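PDB 3CNE: protein ppBat from Bacteroides thetaiotaomicron VPI-5482, which binds flavins such as lumichrome, riboflavin, FMN and FAD, and may serve as a flavin store, apparently without protease or chaperone activity. Local coordinates for residues 24-27 and 31-34; 58-63 and 94-99; 79-84 and 88-93. All blocks are in the same frame, centred on the assembly; numbering follows the deposited sequence.

Contact 1: residues 24-27 and 31-34; sequences AFFE and SYKV
Tyr32, Phe25 and Phe26 form an aromatic helix-to-strand packing contact, made where helix 15-27 runs out and strand 31-36 begins. No polar bond joins residues 24-27 to 31-34; the contact is van der Waals packing around one tyrosine. Its main touch is between Phe25 CB and Tyr32 CD2, 3.5 Å apart. Phe25 CB also lies 3.8 Å from Tyr32 CE2, so the methylene rests against one flank of the tyrosine ring. Beyond CB, Phe25 CD2 comes to 3.9 Å from Tyr32 CD2. The two rings form an oblique pair, inclined at 42°, with centroids 5.9 Å apart. Phe25 CG stands anti to its own carbonyl carbon (chi1 -63°), which sends the ring past Tyr32 and into the core. There it packs on Val5 and Val7 of strand 4-9 and on Ile171 and Leu174 of helix 167-174.

The helix and strand belong to a beta-alpha-beta unit, strand 4-9, helix 15-27 and strand 31-36, in the parallel part of the main, mixed sheet of this DJ-1/PfpI family protein. The turn between the two segments is only three residues long. Strand 31-36 then pairs with strand 4-9 through backbone hydrogen bonds between Ser31 and Val5 and between Lys33 and both Val5 and Val7.

Tyr32 CG sits between its backbone N and carbonyl carbon (chi1 65°). This turns the ring toward the helix, and its hydroxyl reaches Phe26. Tyr32 OH is 4.0 Å from Phe26 CD1, a loose van der Waals touch at the edge of the contact. Phe26 is exposed, and its side chain lies about 6 Å from a bound calcium ion. Ser47 of the second subunit packs on both Phe26 and Tyr32, while Met49 of that subunit packs on Val34.

Contact 2: residues 58-63 and 94-99; sequences ANLKGH and MEVIKT
Val96 and Glu95, on neighbouring positions of helix 88-102, meet Leu60 and Lys61 of the loop after strand 55-56. The closest apolar touch is Leu60 CD2 on Val96 CG1, at 3.6 Å, with the two side chains crossing at about a right angle. The other methyl of Val96 turns to the lysine: Val96 CG2 is 4.0 Å from Lys61 CG. The lysine chain also crosses the side chain of Glu95 at about a right angle. Lys61 CG is 3.6 Å from Glu95 OE2, and Lys61 CE is 3.8 Å from Glu95 OE1. The glutamate thus touches the aliphatic part of the lysine. The charged ends stay too far apart for a salt bridge, with Lys61 NZ 4.2 Å from Glu95 OE1. Instead, the ammonium group makes its salt bridge to Asp92, one turn earlier on the same helix. A bend at chi3 (60°) brings Lys61 NZ there, and Glu95 probably adds only a weak attraction.

Behind these side chains, a type II beta turn from Leu60 to His63 sets the course of the loop. It is closed by His63 N to Leu60 O at 2.9 Å. Gly62 takes a positive phi of 90°, where a CB would press on the carbonyl O of Lys61. On the helix, Glu95 O accepts from both Thr99 N and Thr99 OG1. Leu60 also packs on Phe67 and on Ala6 and Leu8 of strand 4-9. A loop leucine wedged between a helix and the strands beneath it is plain alpha/beta packing, here within the DJ-1/PfpI fold and away from the zinc and flavin sites.

Contact 3: residues 79-84 and 88-93; sequences PVFQQY and PYNVDL
Asn90 carries this contact, and each atom of its side chain meets Phe81 or Tyr84. Its CB lies 3.4 Å from Phe81 CE1. Asn90 CG follows, 3.6 Å from Phe81 CD1, and Asn90 OD1 is also 3.6 Å from Phe81 CD1. The amide therefore passes alongside the ring, the two planes 63° apart. At the tip, Asn90 ND2 donates to Tyr84 O at 3.1 Å. The bond is almost straight, with an N-H...O angle of 176°, and the acceptor lies practically in the amide plane. Seen from the carbonyl, the donor is somewhat tilted from its plane. Asn90 CG is placed anti to its carbonyl carbon (chi1 -72°), which points the amide at the loop. A weak second bond runs from Asn90 ND2 to Gln87.

A leucine in place of Asn90 would probably leave the Tyr84 carbonyl without this donor and lose the weak bond to Gln87.

Leu93, one turn beyond Asn90 on helix 88-102, brings its CD2 to 3.9 Å from Phe81 CE1. The Phe81 side chain is about 9 Å from that of the zinc ligand Cys74. The loop 79-84, which follows strand 69-73, thus folds back on the first turns of helix 88-102. Phe81 and Leu93 both continue onto Met116 of helix 113-119, and Phe81 also packs on Phe119, so its ring is wedged between the two helices.

Overall arrangement
From the N terminus, contact 1 comes first and closes the short turn between helix 15-27 and strand 31-36. Contact 2 opens later, at 58-63, and closes a much longer loop at 94-99. Within that span lies contact 3, which closes the three-residue link between 79-84 and 88-93. Contacts 2 and 3 share helix 88-102 and touch there, through a salt bridge and through the selenomethionine Met94, which packs on Phe81. Contact 1 stands apart, its centre about 25 Å from that of contact 3, on the opposite side of the chain's centre. Together they tie helix 15-27 to its next strand, and helix 88-102 to the loops on its flank.

Contact 1: residues 24-27 and 31-34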
loop_
_atom_site.group_PDB
_atom_site.type_symbol
_atom_site.label_atom_id
_atom_site.label_comp_id
_atom_site.label_asym_id
_atom_site.label_seq_id
_atom_site.Cartn_x
_atom_site.Cartn_y
_atom_site.Cartn_z
ATOM N N ALA A 24 6.447 -6.227 -3.759
ATOM C CA ALA A 24 7.628 -6.526 -4.596
ATOM C C ALA A 24 8.472 -7.685 -4.025
ATOM O O ALA A 24 8.833 -8.598 -4.768
ATOM C CB ALA A 24 8.480 -5.268 -4.834
ATOM N N PHE A 25 8.758 -7.655 -2.720
ATOM C CA PHE A 25 9.544 -8.719 -2.091
ATOM C C PHE A 25 8.822 -10.045 -2.219
ATOM O O PHE A 25 9.422 -11.026 -2.632
ATOM C CB PHE A 25 9.833 -8.461 -0.595
ATOM C CG PHE A 25 10.656 -7.236 -0.314
ATOM C CD1 PHE A 25 11.606 -6.774 -1.216
ATOM C CD2 PHE A 25 10.504 -6.561 0.887
ATOM C CE1 PHE A 25 12.366 -5.618 -0.943
ATOM C CE2 PHE A 25 11.274 -5.417 1.184
ATOM C CZ PHE A 25 12.200 -4.943 0.261
ATOM N N PHE A 26 7.529 -10.055 -1.883
ATOM C CA PHE A 26 6.738 -11.279 -1.872
ATOM C C PHE A 26 6.649 -11.909 -3.257
ATOM O O PHE A 26 6.807 -13.125 -3.413
ATOM C CB PHE A 26 5.328 -11.043 -1.296
ATOM C CG PHE A 26 4.642 -12.313 -0.931
ATOM C CD1 PHE A 26 4.992 -12.989 0.226
ATOM C CD2 PHE A 26 3.699 -12.878 -1.770
ATOM C CE1 PHE A 26 4.398 -14.210 0.552
ATOM C CE2 PHE A 26 3.091 -14.107 -1.442
ATOM C CZ PHE A 26 3.450 -14.761 -0.274
ATOM N N GLU A 27 6.407 -11.073 -4.260
ATOM C CA GLU A 27 6.272 -11.551 -5.631
ATOM C C GLU A 27 7.611 -11.956 -6.223
ATOM O O GLU A 27 7.642 -12.741 -7.165
ATOM C CB GLU A 27 5.520 -10.533 -6.513
ATOM C CG GLU A 27 4.029 -10.429 -6.094
ATOM C CD GLU A 27 3.165 -9.520 -6.964
ATOM O OE1 GLU A 27 3.726 -8.696 -7.732
ATOM O OE2 GLU A 27 1.906 -9.614 -6.841
ATOM N N SER A 31 13.044 -12.757 1.141
ATOM C CA SER A 31 12.644 -12.929 2.518
ATOM C C SER A 31 12.672 -11.604 3.291
ATOM O O SER A 31 13.630 -10.846 3.181
ATOM C CB SER A 31 13.600 -13.926 3.184
ATOM O OG SER A 31 13.250 -14.086 4.540
ATOM N N TYR A 32 11.655 -11.362 4.112
ATOM C CA TYR A 32 11.602 -10.150 4.920
ATOM C C TYR A 32 10.849 -10.375 6.211
ATOM O O TYR A 32 10.059 -11.290 6.301
ATOM C CB TYR A 32 10.975 -8.998 4.128
ATOM C CG TYR A 32 9.512 -9.236 3.780
ATOM C CD1 TYR A 32 8.496 -8.897 4.665
ATOM C CD2 TYR A 32 9.166 -9.849 2.580
ATOM C CE1 TYR A 32 7.152 -9.144 4.353
ATOM C CE2 TYR A 32 7.845 -10.088 2.243
ATOM C CZ TYR A 32 6.848 -9.744 3.127
ATOM O OH TYR A 32 5.552 -10.008 2.766
ATOM N N LYS A 33 11.097 -9.515 7.198
ATOM C CA LYS A 33 10.387 -9.518 8.476
ATOM C C LYS A 33 10.112 -8.069 8.808
ATOM O O LYS A 33 10.987 -7.232 8.631
ATOM C CB LYS A 33 11.259 -10.149 9.556
ATOM C CG LYS A 33 10.619 -10.201 10.931
ATOM C CD LYS A 33 11.432 -11.064 11.885
ATOM C CE LYS A 33 10.827 -10.985 13.276
ATOM N NZ LYS A 33 11.540 -11.859 14.293
ATOM N N VAL A 34 8.889 -7.774 9.252
ATOM C CA VAL A 34 8.447 -6.403 9.458
ATOM C C VAL A 34 8.421 -6.102 10.963
ATOM O O VAL A 34 7.733 -6.799 11.729
ATOM C CB VAL A 34 7.038 -6.116 8.798
ATOM C CG1 VAL A 34 6.700 -4.629 8.904
ATOM C CG2 VAL A 34 6.995 -6.559 7.311
#

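Contact 2: residues 58-63 and 94-99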
loop_
_atom_site.group_PDB
_atom_site.type_symbol
_atom_site.label_atom_id
_atom_site.label_comp_id
_atom_site.label_asym_id
_atom_site.label_seq_id
_atom_site.Cartn_x
_atom_site.Cartn_y
_atom_site.Cartn_z
ATOM N N ALA A 58 12.580 -3.264 19.205
ATOM C CA ALA A 58 13.432 -3.635 20.367
ATOM C C ALA A 58 14.057 -5.016 20.163
ATOM O O ALA A 58 15.215 -5.241 20.533
ATOM C CB ALA A 58 12.637 -3.588 21.675
ATOM N N ASN A 59 13.301 -5.928 19.549
ATOM C CA ASN A 59 13.778 -7.303 19.331
ATOM C C ASN A 59 14.722 -7.490 18.140
ATOM O O ASN A 59 15.256 -8.584 17.914
ATOM C CB ASN A 59 12.590 -8.257 19.264
ATOM C CG ASN A 59 11.941 -8.448 20.603
ATOM O OD1 ASN A 59 12.571 -8.241 21.646
ATOM N ND2 ASN A 59 10.678 -8.842 20.597
ATOM N N LEU A 60 14.940 -6.408 17.397
ATOM C CA LEU A 60 15.897 -6.381 16.299
ATOM C C LEU A 60 17.303 -6.004 16.805
ATOM O O LEU A 60 18.309 -6.350 16.184
ATOM C CB LEU A 60 15.426 -5.405 15.205
ATOM C CG LEU A 60 16.287 -5.253 13.952
ATOM C CD1 LEU A 60 16.545 -6.624 13.287
ATOM C CD2 LEU A 60 15.643 -4.299 12.956
ATOM N N LYS A 61 17.364 -5.276 17.921
ATOM C CA LYS A 61 18.649 -4.945 18.548
ATOM C C LYS A 61 19.473 -6.196 18.854
ATOM O O LYS A 61 18.998 -7.128 19.492
ATOM C CB LYS A 61 18.427 -4.161 19.835
ATOM C CG LYS A 61 18.292 -2.682 19.633
ATOM C CD LYS A 61 17.442 -2.073 20.736
ATOM C CE LYS A 61 18.016 -2.286 22.132
ATOM N NZ LYS A 61 17.312 -1.447 23.135
ATOM N N GLY A 62 20.709 -6.210 18.376
ATOM C CA GLY A 62 21.590 -7.334 18.611
ATOM C C GLY A 62 21.469 -8.379 17.530
ATOM O O GLY A 62 22.294 -9.287 17.460
ATOM N N HIS A 63 20.446 -8.264 16.677
ATOM C CA HIS A 63 20.255 -9.233 15.587
ATOM C C HIS A 63 20.417 -8.624 14.190
ATOM O O HIS A 63 19.982 -9.215 13.200
ATOM C CB HIS A 63 18.884 -9.918 15.691
ATOM C CG HIS A 63 18.653 -10.652 16.977
ATOM N ND1 HIS A 63 18.121 -10.043 18.097
ATOM C CD2 HIS A 63 18.843 -11.951 17.311
ATOM C CE1 HIS A 63 18.008 -10.932 19.070
ATOM N NE2 HIS A 63 18.444 -12.096 18.620
HETATM N N MSE A 94 17.450 4.661 16.016
HETATM C CA MSE A 94 18.752 5.263 15.758
HETATM C C MSE A 94 19.859 4.237 15.894
HETATM O O MSE A 94 20.752 4.161 15.045
HETATM C CB MSE A 94 19.011 6.428 16.714
HETATM C CG MSE A 94 18.081 7.611 16.505
HETATM SE SE MSE A 94 18.412 8.537 14.801
HETATM C CE MSE A 94 17.231 7.550 13.576
ATOM N N GLU A 95 19.789 3.455 16.967
ATOM C CA GLU A 95 20.742 2.395 17.227
ATOM C C GLU A 95 20.775 1.389 16.070
ATOM O O GLU A 95 21.840 1.060 15.530
ATOM C CB GLU A 95 20.372 1.660 18.521
ATOM C CG GLU A 95 21.526 0.817 19.043
ATOM C CD GLU A 95 21.157 -0.104 20.196
ATOM O OE1 GLU A 95 20.528 0.378 21.182
ATOM O OE2 GLU A 95 21.536 -1.313 20.108
ATOM N N VAL A 96 19.599 0.914 15.699
ATOM C CA VAL A 96 19.468 -0.107 14.660
ATOM C C VAL A 96 19.923 0.397 13.301
ATOM O O VAL A 96 20.551 -0.333 12.546
ATOM C CB VAL A 96 18.026 -0.666 14.597
ATOM C CG1 VAL A 96 17.787 -1.387 13.283
ATOM C CG2 VAL A 96 17.757 -1.609 15.811
ATOM N N ILE A 97 19.619 1.649 12.989
ATOM C CA ILE A 97 20.012 2.205 11.680
ATOM C C ILE A 97 21.532 2.380 11.625
ATOM O O ILE A 97 22.171 2.076 10.604
ATOM C CB ILE A 97 19.324 3.521 11.396
ATOM C CG1 ILE A 97 17.836 3.285 11.069
ATOM C CG2 ILE A 97 20.012 4.271 10.274
ATOM C CD1 ILE A 97 17.057 4.585 11.067
ATOM N N LYS A 98 22.094 2.881 12.723
ATOM C CA LYS A 98 23.557 3.036 12.821
ATOM C C LYS A 98 24.248 1.696 12.630
ATOM O O LYS A 98 25.181 1.595 11.848
ATOM C CB LYS A 98 23.970 3.685 14.144
ATOM C CG LYS A 98 25.411 4.248 14.134
ATOM C CD LYS A 98 25.804 4.748 15.534
ATOM C CE LYS A 98 27.300 5.175 15.611
ATOM N NZ LYS A 98 27.471 6.657 15.657
ATOM N N THR A 99 23.789 0.674 13.343
ATOM C CA THR A 99 24.400 -0.639 13.285
ATOM C C THR A 99 24.340 -1.254 11.883
ATOM O O THR A 99 25.353 -1.700 11.371
ATOM C CB THR A 99 23.768 -1.567 14.301
ATOM O OG1 THR A 99 23.942 -1.005 15.603
ATOM C CG2 THR A 99 24.394 -2.947 14.247
#

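Contact 3: residues 79-84 and 88-93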
loop_
_atom_site.group_PDB
_atom_site.type_symbol
_atom_site.label_atom_id
_atom_site.label_comp_id
_atom_site.label_asym_id
_atom_site.label_seq_id
_atom_site.Cartn_x
_atom_site.Cartn_y
_atom_site.Cartn_z
ATOM N N PRO A 79 7.732 13.031 11.109
ATOM C CA PRO A 79 7.809 14.455 11.504
ATOM C C PRO A 79 7.561 14.765 13.002
ATOM O O PRO A 79 7.767 15.907 13.434
ATOM C CB PRO A 79 6.764 15.113 10.610
ATOM C CG PRO A 79 6.620 14.158 9.435
ATOM C CD PRO A 79 6.667 12.816 10.113
ATOM N N VAL A 80 7.167 13.773 13.805
ATOM C CA VAL A 80 7.148 13.981 15.269
ATOM C C VAL A 80 8.267 13.246 15.985
ATOM O O VAL A 80 8.381 13.335 17.199
ATOM C CB VAL A 80 5.773 13.643 15.952
ATOM C CG1 VAL A 80 4.727 14.626 15.509
ATOM C CG2 VAL A 80 5.325 12.193 15.706
ATOM N N PHE A 81 9.089 12.524 15.221
ATOM C CA PHE A 81 10.184 11.744 15.775
ATOM C C PHE A 81 11.027 12.578 16.749
ATOM O O PHE A 81 11.379 12.100 17.832
ATOM C CB PHE A 81 11.052 11.182 14.642
ATOM C CG PHE A 81 12.308 10.505 15.116
ATOM C CD1 PHE A 81 12.288 9.176 15.531
ATOM C CD2 PHE A 81 13.521 11.189 15.126
ATOM C CE1 PHE A 81 13.465 8.555 15.958
ATOM C CE2 PHE A 81 14.688 10.576 15.572
ATOM C CZ PHE A 81 14.645 9.251 15.989
ATOM N N GLN A 82 11.315 13.825 16.356
ATOM C CA GLN A 82 12.217 14.712 17.109
ATOM C C GLN A 82 11.667 15.132 18.460
ATOM O O GLN A 82 12.436 15.212 19.420
ATOM C CB GLN A 82 12.666 15.926 16.285
ATOM C CG GLN A 82 13.856 15.599 15.350
ATOM C CD GLN A 82 14.651 16.839 14.856
ATOM O OE1 GLN A 82 14.939 17.776 15.625
ATOM N NE2 GLN A 82 15.018 16.827 13.570
ATOM N N GLN A 83 10.348 15.379 18.532
ATOM C CA GLN A 83 9.634 15.655 19.788
ATOM C C GLN A 83 9.671 14.514 20.786
ATOM O O GLN A 83 9.466 14.735 21.988
ATOM C CB GLN A 83 8.134 15.860 19.550
ATOM C CG GLN A 83 7.727 16.954 18.648
ATOM C CD GLN A 83 6.219 16.986 18.483
ATOM O OE1 GLN A 83 5.464 16.490 19.343
ATOM N NE2 GLN A 83 5.770 17.562 17.382
ATOM N N TYR A 84 9.823 13.294 20.286
ATOM C CA TYR A 84 9.582 12.113 21.111
ATOM C C TYR A 84 10.814 11.331 21.501
ATOM O O TYR A 84 10.940 10.151 21.180
ATOM C CB TYR A 84 8.561 11.203 20.434
ATOM C CG TYR A 84 7.148 11.725 20.471
ATOM C CD1 TYR A 84 6.618 12.286 21.640
ATOM C CD2 TYR A 84 6.329 11.648 19.346
ATOM C CE1 TYR A 84 5.302 12.755 21.684
ATOM C CE2 TYR A 84 4.998 12.112 19.382
ATOM C CZ TYR A 84 4.505 12.679 20.547
ATOM O OH TYR A 84 3.191 13.130 20.585
ATOM N N PRO A 88 11.279 4.788 23.865
ATOM C CA PRO A 88 12.464 3.922 23.705
ATOM C C PRO A 88 12.638 3.381 22.295
ATOM O O PRO A 88 13.773 3.167 21.846
ATOM C CB PRO A 88 12.185 2.773 24.678
ATOM C CG PRO A 88 11.302 3.462 25.769
ATOM C CD PRO A 88 10.400 4.314 24.950
ATOM N N TYR A 89 11.542 3.210 21.573
ATOM C CA TYR A 89 11.661 2.650 20.234
ATOM C C TYR A 89 12.287 3.607 19.246
ATOM O O TYR A 89 12.827 3.162 18.221
ATOM C CB TYR A 89 10.326 2.129 19.692
ATOM C CG TYR A 89 9.126 2.985 20.017
ATOM C CD1 TYR A 89 8.786 4.066 19.192
ATOM C CD2 TYR A 89 8.316 2.693 21.113
ATOM C CE1 TYR A 89 7.666 4.844 19.438
ATOM C CE2 TYR A 89 7.166 3.466 21.389
ATOM C CZ TYR A 89 6.866 4.552 20.541
ATOM O OH TYR A 89 5.761 5.328 20.749
ATOM N N ASN A 90 12.214 4.905 19.541
ATOM C CA ASN A 90 12.865 5.903 18.701
ATOM C C ASN A 90 14.361 5.942 18.935
ATOM O O ASN A 90 15.128 6.223 18.026
ATOM C CB ASN A 90 12.257 7.272 18.922
ATOM C CG ASN A 90 10.870 7.357 18.332
ATOM O OD1 ASN A 90 10.549 6.609 17.414
ATOM N ND2 ASN A 90 10.042 8.210 18.885
ATOM N N VAL A 91 14.754 5.644 20.169
ATOM C CA VAL A 91 16.175 5.503 20.507
ATOM C C VAL A 91 16.694 4.220 19.856
ATOM O O VAL A 91 17.759 4.217 19.220
ATOM C CB VAL A 91 16.394 5.502 22.037
ATOM C CG1 VAL A 91 17.835 5.120 22.388
ATOM C CG2 VAL A 91 15.993 6.873 22.671
ATOM N N ASP A 92 15.931 3.138 19.991
ATOM C CA ASP A 92 16.256 1.895 19.293
ATOM C C ASP A 92 16.382 2.083 17.787
ATOM O O ASP A 92 17.295 1.552 17.188
ATOM C CB ASP A 92 15.246 0.804 19.593
ATOM C CG ASP A 92 15.238 0.390 21.057
ATOM O OD1 ASP A 92 16.227 0.689 21.784
ATOM O OD2 ASP A 92 14.229 -0.233 21.480
ATOM N N LEU A 93 15.471 2.835 17.176
ATOM C CA LEU A 93 15.563 3.142 15.740
ATOM C C LEU A 93 16.953 3.654 15.302
ATOM O O LEU A 93 17.516 3.173 14.328
ATOM C CB LEU A 93 14.499 4.175 15.338
ATOM C CG LEU A 93 14.418 4.455 13.832
ATOM C CD1 LEU A 93 14.159 3.179 13.042
ATOM C CD2 LEU A 93 13.323 5.468 13.527
#